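Local atomic coordinates of 2-nitropropane dioxygenase (Streptomyces ansochromogenes, PDB entry 3BW2), a protein that probably oxidises alkyl nitronates such as propionate 3-nitronate with molecular oxygen, using a bound flavin mononucleotide as its cofactor. Residues V123-H129 with G145-T151; F128-V132 with H179-H183. One frame throughout, in Å; residues are numbered along the deposited sequence.

Contact 1: V123-H129 with G145-T151; sequences VPVVSFH and GTLTLVT. With FMN (flavin mononucleotide), chain B.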
loop_
_atom_site.group_PDB
_atom_site.type_symbol
_atom_site.label_atom_id
_atom_site.label_comp_id
_atom_site.label_asym_id
_atom_site.label_seq_id
_atom_site.Cartn_x
_atom_site.Cartn_y
_atom_site.Cartn_z
ATOM N N VAL A 123 1.249 -33.053 6.024
ATOM C CA VAL A 123 2.397 -32.295 5.544
ATOM C C VAL A 123 2.708 -31.307 6.667
ATOM O O VAL A 123 1.868 -31.056 7.533
ATOM C CB VAL A 123 2.086 -31.543 4.230
ATOM C CG1 VAL A 123 1.697 -32.548 3.146
ATOM C CG2 VAL A 123 0.986 -30.518 4.451
ATOM N N PRO A 124 3.916 -30.731 6.672
ATOM C CA PRO A 124 4.290 -29.783 7.724
ATOM C C PRO A 124 3.419 -28.536 7.873
ATOM O O PRO A 124 3.064 -28.149 8.988
ATOM C CB PRO A 124 5.735 -29.432 7.370
ATOM C CG PRO A 124 6.225 -30.673 6.694
ATOM C CD PRO A 124 5.063 -31.008 5.790
ATOM N N VAL A 125 3.081 -27.906 6.752
ATOM C CA VAL A 125 2.291 -26.681 6.775
ATOM C C VAL A 125 1.226 -26.657 5.686
ATOM O O VAL A 125 1.466 -27.095 4.561
ATOM C CB VAL A 125 3.201 -25.440 6.565
ATOM C CG1 VAL A 125 2.375 -24.155 6.643
ATOM C CG2 VAL A 125 4.327 -25.432 7.597
ATOM N N VAL A 126 0.046 -26.150 6.031
ATOM C CA VAL A 126 -1.049 -26.018 5.074
ATOM C C VAL A 126 -1.607 -24.609 5.220
ATOM O O VAL A 126 -1.842 -24.144 6.335
ATOM C CB VAL A 126 -2.189 -27.031 5.343
ATOM C CG1 VAL A 126 -3.395 -26.710 4.457
ATOM C CG2 VAL A 126 -1.710 -28.443 5.049
ATOM N N SER A 127 -1.794 -23.919 4.099
ATOM C CA SER A 127 -2.346 -22.569 4.141
ATOM C C SER A 127 -3.626 -22.548 3.317
ATOM O O SER A 127 -3.811 -23.371 2.422
ATOM C CB SER A 127 -1.340 -21.538 3.607
ATOM O OG SER A 127 -1.075 -21.730 2.229
ATOM N N PHE A 128 -4.514 -21.613 3.629
ATOM C CA PHE A 128 -5.790 -21.503 2.931
ATOM C C PHE A 128 -5.954 -20.118 2.330
ATOM O O PHE A 128 -5.519 -19.129 2.913
ATOM C CB PHE A 128 -6.940 -21.771 3.907
ATOM C CG PHE A 128 -6.921 -23.152 4.505
ATOM C CD1 PHE A 128 -7.654 -24.181 3.930
ATOM C CD2 PHE A 128 -6.160 -23.423 5.637
ATOM C CE1 PHE A 128 -7.628 -25.471 4.474
ATOM C CE2 PHE A 128 -6.128 -24.701 6.187
ATOM C CZ PHE A 128 -6.865 -25.728 5.603
ATOM N N HIS A 129 -6.594 -20.055 1.166
ATOM C CA HIS A 129 -6.818 -18.784 0.492
ATOM C C HIS A 129 -8.297 -18.645 0.148
ATOM O O HIS A 129 -8.987 -19.646 -0.059
ATOM C CB HIS A 129 -5.975 -18.712 -0.791
ATOM C CG HIS A 129 -5.507 -17.329 -1.129
ATOM N ND1 HIS A 129 -5.857 -16.685 -2.298
ATOM C CD2 HIS A 129 -4.704 -16.472 -0.455
ATOM C CE1 HIS A 129 -5.288 -15.491 -2.330
ATOM N NE2 HIS A 129 -4.582 -15.337 -1.223
ATOM N N GLY A 145 -0.633 -32.889 13.396
ATOM C CA GLY A 145 0.703 -32.324 13.459
ATOM C C GLY A 145 1.026 -31.300 12.382
ATOM O O GLY A 145 2.194 -30.979 12.165
ATOM N N THR A 146 0.004 -30.779 11.709
ATOM C CA THR A 146 0.213 -29.786 10.655
ATOM C C THR A 146 -0.053 -28.371 11.167
ATOM O O THR A 146 -1.033 -28.140 11.875
ATOM C CB THR A 146 -0.734 -30.034 9.453
ATOM O OG1 THR A 146 -0.474 -31.324 8.887
ATOM C CG2 THR A 146 -0.544 -28.956 8.387
ATOM N N LEU A 147 0.815 -27.428 10.813
ATOM C CA LEU A 147 0.616 -26.037 11.218
ATOM C C LEU A 147 -0.295 -25.408 10.169
ATOM O O LEU A 147 -0.175 -25.700 8.977
ATOM C CB LEU A 147 1.954 -25.291 11.283
ATOM C CG LEU A 147 2.909 -25.795 12.372
ATOM C CD1 LEU A 147 4.208 -25.001 12.328
ATOM C CD2 LEU A 147 2.247 -25.662 13.739
ATOM N N THR A 148 -1.207 -24.549 10.608
ATOM C CA THR A 148 -2.153 -23.933 9.692
ATOM C C THR A 148 -2.010 -22.423 9.556
ATOM O O THR A 148 -1.872 -21.703 10.547
ATOM C CB THR A 148 -3.601 -24.254 10.114
ATOM O OG1 THR A 148 -3.816 -23.814 11.460
ATOM C CG2 THR A 148 -3.858 -25.752 10.034
ATOM N N LEU A 149 -2.045 -21.961 8.309
ATOM C CA LEU A 149 -1.946 -20.540 7.990
ATOM C C LEU A 149 -3.146 -20.135 7.145
ATOM O O LEU A 149 -3.656 -20.935 6.363
ATOM C CB LEU A 149 -0.667 -20.251 7.205
ATOM C CG LEU A 149 0.669 -20.161 7.945
ATOM C CD1 LEU A 149 0.937 -21.414 8.747
ATOM C CD2 LEU A 149 1.765 -19.941 6.920
ATOM N N VAL A 150 -3.592 -18.891 7.310
ATOM C CA VAL A 150 -4.720 -18.363 6.552
ATOM C C VAL A 150 -4.473 -16.897 6.209
ATOM O O VAL A 150 -4.018 -16.120 7.050
ATOM C CB VAL A 150 -6.042 -18.448 7.351
ATOM C CG1 VAL A 150 -7.189 -17.910 6.505
ATOM C CG2 VAL A 150 -6.320 -19.890 7.771
ATOM N N THR A 151 -4.775 -16.510 4.974
ATOM C CA THR A 151 -4.588 -15.121 4.563
ATOM C C THR A 151 -5.731 -14.217 5.031
ATOM O O THR A 151 -6.896 -14.627 5.064
ATOM C CB THR A 151 -4.480 -14.998 3.022
ATOM O OG1 THR A 151 -3.230 -15.542 2.585
ATOM C CG2 THR A 151 -4.578 -13.528 2.583
HETATM N N1 FMN B . -1.603 -17.229 -2.953
HETATM C C2 FMN B . -2.268 -18.401 -2.552
HETATM O O2 FMN B . -2.630 -18.534 -1.386
HETATM N N3 FMN B . -2.514 -19.419 -3.458
HETATM C C4 FMN B . -2.122 -19.350 -4.785
HETATM O O4 FMN B . -2.360 -20.295 -5.560
HETATM C C4A FMN B . -1.435 -18.180 -5.210
HETATM N N5 FMN B . -0.988 -18.054 -6.523
HETATM C C5A FMN B . -0.284 -16.927 -6.955
HETATM C C6 FMN B . 0.171 -16.857 -8.297
HETATM C C7 FMN B . 0.907 -15.728 -8.800
HETATM C C7M FMN B . 1.956 -16.107 -9.874
HETATM C C8 FMN B . 1.184 -14.695 -7.831
HETATM C C8M FMN B . 2.438 -13.822 -7.881
HETATM C C9 FMN B . 0.711 -14.739 -6.481
HETATM C C9A FMN B . -0.024 -15.863 -6.034
HETATM N N10 FMN B . -0.495 -15.967 -4.698
HETATM C C10 FMN B . -1.186 -17.122 -4.273
HETATM C "C1'" FMN B . -0.401 -14.775 -3.742
HETATM C "C2'" FMN B . 0.824 -15.011 -2.822
HETATM O "O2'" FMN B . 0.436 -15.866 -1.758
HETATM C "C3'" FMN B . 1.351 -13.689 -2.167
HETATM O "O3'" FMN B . 0.250 -13.130 -1.448
HETATM C "C4'" FMN B . 1.861 -12.639 -3.168
HETATM O "O4'" FMN B . 2.710 -13.306 -4.102
HETATM C "C5'" FMN B . 2.657 -11.518 -2.435
HETATM O "O5'" FMN B . 3.157 -10.511 -3.359
HETATM P P FMN B . 4.572 -10.529 -4.179
HETATM O O1P FMN B . 5.161 -11.233 -3.003
HETATM O O2P FMN B . 4.300 -9.037 -4.206
HETATM O O3P FMN B . 3.823 -11.393 -5.176
HETATM O O HOH W 1 -1.341 -31.970 6.251
HETATM O O HOH W 2 4.185 -29.053 11.332
#
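Strands 125-129 and 147-151 run parallel, their axes 4.6 Å apart at closest and inclined by 21°, with Val-125 beside Leu-147 and Phe-128 beside Val-150. Backbone bonds pass between them in parallel register: Val-126 N meets Leu-147 O at 3.0 Å, and Val-126 O receives Leu-149 N, whereas the last bond, from Thr-151 N to Phe-128 O, is weak. Before the strands begin, Thr-146 turns OG1 beside its own backbone N (chi1 -61°), from where the hydroxyl donates to Val-123 O at 2.7 Å in the carbonyl plane; a water that accepts from Val-123 N donates to the same OG1. The CG2 of Thr-146 meets CG2 of Val-126 at 3.6 Å. On the face shared by Val-125, Ser-127 and Leu-149, CG1 of Val-125 lies 3.7 Å from CD1 of Leu-149, and Ser-127 OG is hydrogen-bonded to ND2 of Asn-68, a residue that binds FMN. Phe-128 points to the other face, toward helix 135-143, with CD2 4.1 Å from CG2 of Val-150. At the C-terminal end, the His-129 ring has Thr-151 OG1 at its edge, 3.5 Å from CD2, and FMN O2 over one face, 3.1 Å from CD2. A serine in place of His-129 would probably open a gap beside the flavin O2 and Thr-151 OG1. This is a beta-alpha-beta unit of a TIM barrel, its C-terminal strand end facing the cofactor.

Contact 2: F128-V132 with H179-H183; sequences FHFGV and HQGTH. With FMN (flavin mononucleotide), chain B.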
loop_
_atom_site.group_PDB
_atom_site.type_symbol
_atom_site.label_atom_id
_atom_site.label_comp_id
_atom_site.label_asym_id
_atom_site.label_seq_id
_atom_site.Cartn_x
_atom_site.Cartn_y
_atom_site.Cartn_z
ATOM N N PHE A 128 -4.514 -21.613 3.629
ATOM C CA PHE A 128 -5.790 -21.503 2.931
ATOM C C PHE A 128 -5.954 -20.118 2.330
ATOM O O PHE A 128 -5.519 -19.129 2.913
ATOM C CB PHE A 128 -6.940 -21.771 3.907
ATOM C CG PHE A 128 -6.921 -23.152 4.505
ATOM C CD1 PHE A 128 -7.654 -24.181 3.930
ATOM C CD2 PHE A 128 -6.160 -23.423 5.637
ATOM C CE1 PHE A 128 -7.628 -25.471 4.474
ATOM C CE2 PHE A 128 -6.128 -24.701 6.187
ATOM C CZ PHE A 128 -6.865 -25.728 5.603
ATOM N N HIS A 129 -6.594 -20.055 1.166
ATOM C CA HIS A 129 -6.818 -18.784 0.492
ATOM C C HIS A 129 -8.297 -18.645 0.148
ATOM O O HIS A 129 -8.987 -19.646 -0.059
ATOM C CB HIS A 129 -5.975 -18.712 -0.791
ATOM C CG HIS A 129 -5.507 -17.329 -1.129
ATOM N ND1 HIS A 129 -5.857 -16.685 -2.298
ATOM C CD2 HIS A 129 -4.704 -16.472 -0.455
ATOM C CE1 HIS A 129 -5.288 -15.491 -2.330
ATOM N NE2 HIS A 129 -4.582 -15.337 -1.223
ATOM N N PHE A 130 -8.773 -17.400 0.107
ATOM C CA PHE A 130 -10.164 -17.071 -0.218
ATOM C C PHE A 130 -11.140 -17.382 0.915
ATOM O O PHE A 130 -12.290 -17.755 0.672
ATOM C CB PHE A 130 -10.614 -17.800 -1.490
ATOM C CG PHE A 130 -9.811 -17.453 -2.717
ATOM C CD1 PHE A 130 -9.665 -16.131 -3.122
ATOM C CD2 PHE A 130 -9.228 -18.456 -3.486
ATOM C CE1 PHE A 130 -8.949 -15.811 -4.282
ATOM C CE2 PHE A 130 -8.515 -18.152 -4.639
ATOM C CZ PHE A 130 -8.374 -16.822 -5.040
ATOM N N GLY A 131 -10.686 -17.228 2.152
ATOM C CA GLY A 131 -11.564 -17.495 3.274
ATOM C C GLY A 131 -10.913 -18.239 4.419
ATOM O O GLY A 131 -9.701 -18.442 4.432
ATOM N N VAL A 132 -11.739 -18.658 5.373
ATOM C CA VAL A 132 -11.282 -19.374 6.556
ATOM C C VAL A 132 -11.998 -20.719 6.687
ATOM O O VAL A 132 -13.219 -20.802 6.545
ATOM C CB VAL A 132 -11.579 -18.567 7.842
ATOM C CG1 VAL A 132 -10.904 -19.224 9.033
ATOM C CG2 VAL A 132 -11.120 -17.127 7.681
ATOM N N HIS A 179 -4.035 -13.120 -6.651
ATOM C CA HIS A 179 -5.308 -12.863 -5.984
ATOM C C HIS A 179 -5.259 -12.314 -4.566
ATOM O O HIS A 179 -4.494 -12.786 -3.722
ATOM C CB HIS A 179 -6.166 -14.131 -5.956
ATOM C CG HIS A 179 -6.832 -14.442 -7.259
ATOM N ND1 HIS A 179 -6.203 -15.130 -8.273
ATOM C CD2 HIS A 179 -8.073 -14.150 -7.715
ATOM C CE1 HIS A 179 -7.029 -15.251 -9.298
ATOM N NE2 HIS A 179 -8.170 -14.665 -8.985
ATOM N N GLN A 180 -6.094 -11.310 -4.313
ATOM C CA GLN A 180 -6.210 -10.739 -2.983
ATOM C C GLN A 180 -6.948 -11.833 -2.222
ATOM O O GLN A 180 -7.934 -12.378 -2.728
ATOM C CB GLN A 180 -7.059 -9.469 -3.017
ATOM C CG GLN A 180 -6.294 -8.226 -3.428
ATOM C CD GLN A 180 -5.262 -7.837 -2.392
ATOM O OE1 GLN A 180 -4.056 -7.950 -2.622
ATOM N NE2 GLN A 180 -5.732 -7.386 -1.230
ATOM N N GLY A 181 -6.470 -12.157 -1.023
ATOM C CA GLY A 181 -7.096 -13.200 -0.229
ATOM C C GLY A 181 -8.273 -12.767 0.632
ATOM O O GLY A 181 -8.411 -13.223 1.769
ATOM N N THR A 182 -9.116 -11.882 0.104
ATOM C CA THR A 182 -10.294 -11.427 0.843
ATOM C C THR A 182 -11.198 -12.643 1.076
ATOM O O THR A 182 -11.304 -13.518 0.219
ATOM C CB THR A 182 -11.072 -10.358 0.048
ATOM O OG1 THR A 182 -11.266 -10.817 -1.290
ATOM C CG2 THR A 182 -10.313 -9.045 0.014
ATOM N N HIS A 183 -11.847 -12.698 2.235
ATOM C CA HIS A 183 -12.704 -13.833 2.568
ATOM C C HIS A 183 -14.013 -13.824 1.789
ATOM O O HIS A 183 -14.659 -14.861 1.622
ATOM C CB HIS A 183 -12.965 -13.855 4.078
ATOM C CG HIS A 183 -11.718 -14.001 4.897
ATOM N ND1 HIS A 183 -11.728 -14.036 6.274
ATOM C CD2 HIS A 183 -10.420 -14.122 4.529
ATOM C CE1 HIS A 183 -10.491 -14.170 6.720
ATOM N NE2 HIS A 183 -9.678 -14.224 5.681
HETATM N N1 FMN B . -1.603 -17.229 -2.953
HETATM C C2 FMN B . -2.268 -18.401 -2.552
HETATM O O2 FMN B . -2.630 -18.534 -1.386
HETATM N N3 FMN B . -2.514 -19.419 -3.458
HETATM C C4 FMN B . -2.122 -19.350 -4.785
HETATM O O4 FMN B . -2.360 -20.295 -5.560
HETATM C C4A FMN B . -1.435 -18.180 -5.210
HETATM N N5 FMN B . -0.988 -18.054 -6.523
HETATM C C5A FMN B . -0.284 -16.927 -6.955
HETATM C C6 FMN B . 0.171 -16.857 -8.297
HETATM C C7 FMN B . 0.907 -15.728 -8.800
HETATM C C7M FMN B . 1.956 -16.107 -9.874
HETATM C C8 FMN B . 1.184 -14.695 -7.831
HETATM C C8M FMN B . 2.438 -13.822 -7.881
HETATM C C9 FMN B . 0.711 -14.739 -6.481
HETATM C C9A FMN B . -0.024 -15.863 -6.034
HETATM N N10 FMN B . -0.495 -15.967 -4.698
HETATM C C10 FMN B . -1.186 -17.122 -4.273
HETATM C "C1'" FMN B . -0.401 -14.775 -3.742
HETATM C "C2'" FMN B . 0.824 -15.011 -2.822
HETATM O "O2'" FMN B . 0.436 -15.866 -1.758
HETATM C "C3'" FMN B . 1.351 -13.689 -2.167
HETATM O "O3'" FMN B . 0.250 -13.130 -1.448
HETATM C "C4'" FMN B . 1.861 -12.639 -3.168
HETATM O "O4'" FMN B . 2.710 -13.306 -4.102
HETATM C "C5'" FMN B . 2.657 -11.518 -2.435
HETATM O "O5'" FMN B . 3.157 -10.511 -3.359
HETATM P P FMN B . 4.572 -10.529 -4.179
HETATM O O1P FMN B . 5.161 -11.233 -3.003
HETATM O O2P FMN B . 4.300 -9.037 -4.206
HETATM O O3P FMN B . 3.823 -11.393 -5.176
HETATM O O HOH W 3 -7.952 -15.798 2.347
#
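Beyond the end of strand 125-129 the chain turns through Phe-130 and Gly-131 and runs beside the irregular segment 179-183, the CA atoms of Gly-131 and His-183 coming within 3.9 Å. No direct hydrogen bond joins the two; a water accepts from Gly-131 N at 3.1 Å and donates to Gly-181 O at 2.7 Å. The His-129 ring is held between Gly-181 and the flavin: CA of Gly-181 lies over one face, 3.4 Å from NE2, with FMN O2 over the opposite face, while His-179 O approaches the ring edge near its plane, 3.1 Å from CE1. The ND1 edge of His-129 is turned to the face of Phe-130, ND1 standing 3.6 Å above the centre of the phenyl ring. With CG beside its backbone N (chi1 -61°), Phe-130 also directs its edge toward the face of His-179 in an offset edge-to-face pair, planes at 82° and CZ 3.6 Å from CG of His-179. NE2 of His-179 is hydrogen-bonded with Thr-271 OG1, and Trp-320 meets the ring edge-to-face. One face of the His-183 ring lies against the Gly-131 backbone, CD2 3.8 Å from Gly-131 CA. Gln-172, which binds FMN, also bonds Gly-181 N and His-179 O, tying the loop to the cofactor site. Rings thus meet backbone atoms and each other without a direct hydrogen bond, the water supplies a polar bridge, and His-129 is confined between loop and flavin.

How the contacts relate
The two contacts have centres 13 Å apart and share Phe-128 and His-129, where strand 125-129 ends. Along the chain, 123-129 runs directly into 128-132; helix 135-143 then leads to 145-151. Segment 179-183 comes last, in the loop after strand 178-179. Contact 1 is therefore part of the barrel's parallel sheet, while contact 2 lies at the C-terminal ends of these strands. They also touch directly: Thr-151 O probably accepts a hydrogen bond from His-183 NE2 at 2.9 Å, and CG1 of Val-150 packs on Gly-131 O. Both reach FMN through His-129, so the barrel wall and the 179-183 loop come together around His-129, next to the flavin O2.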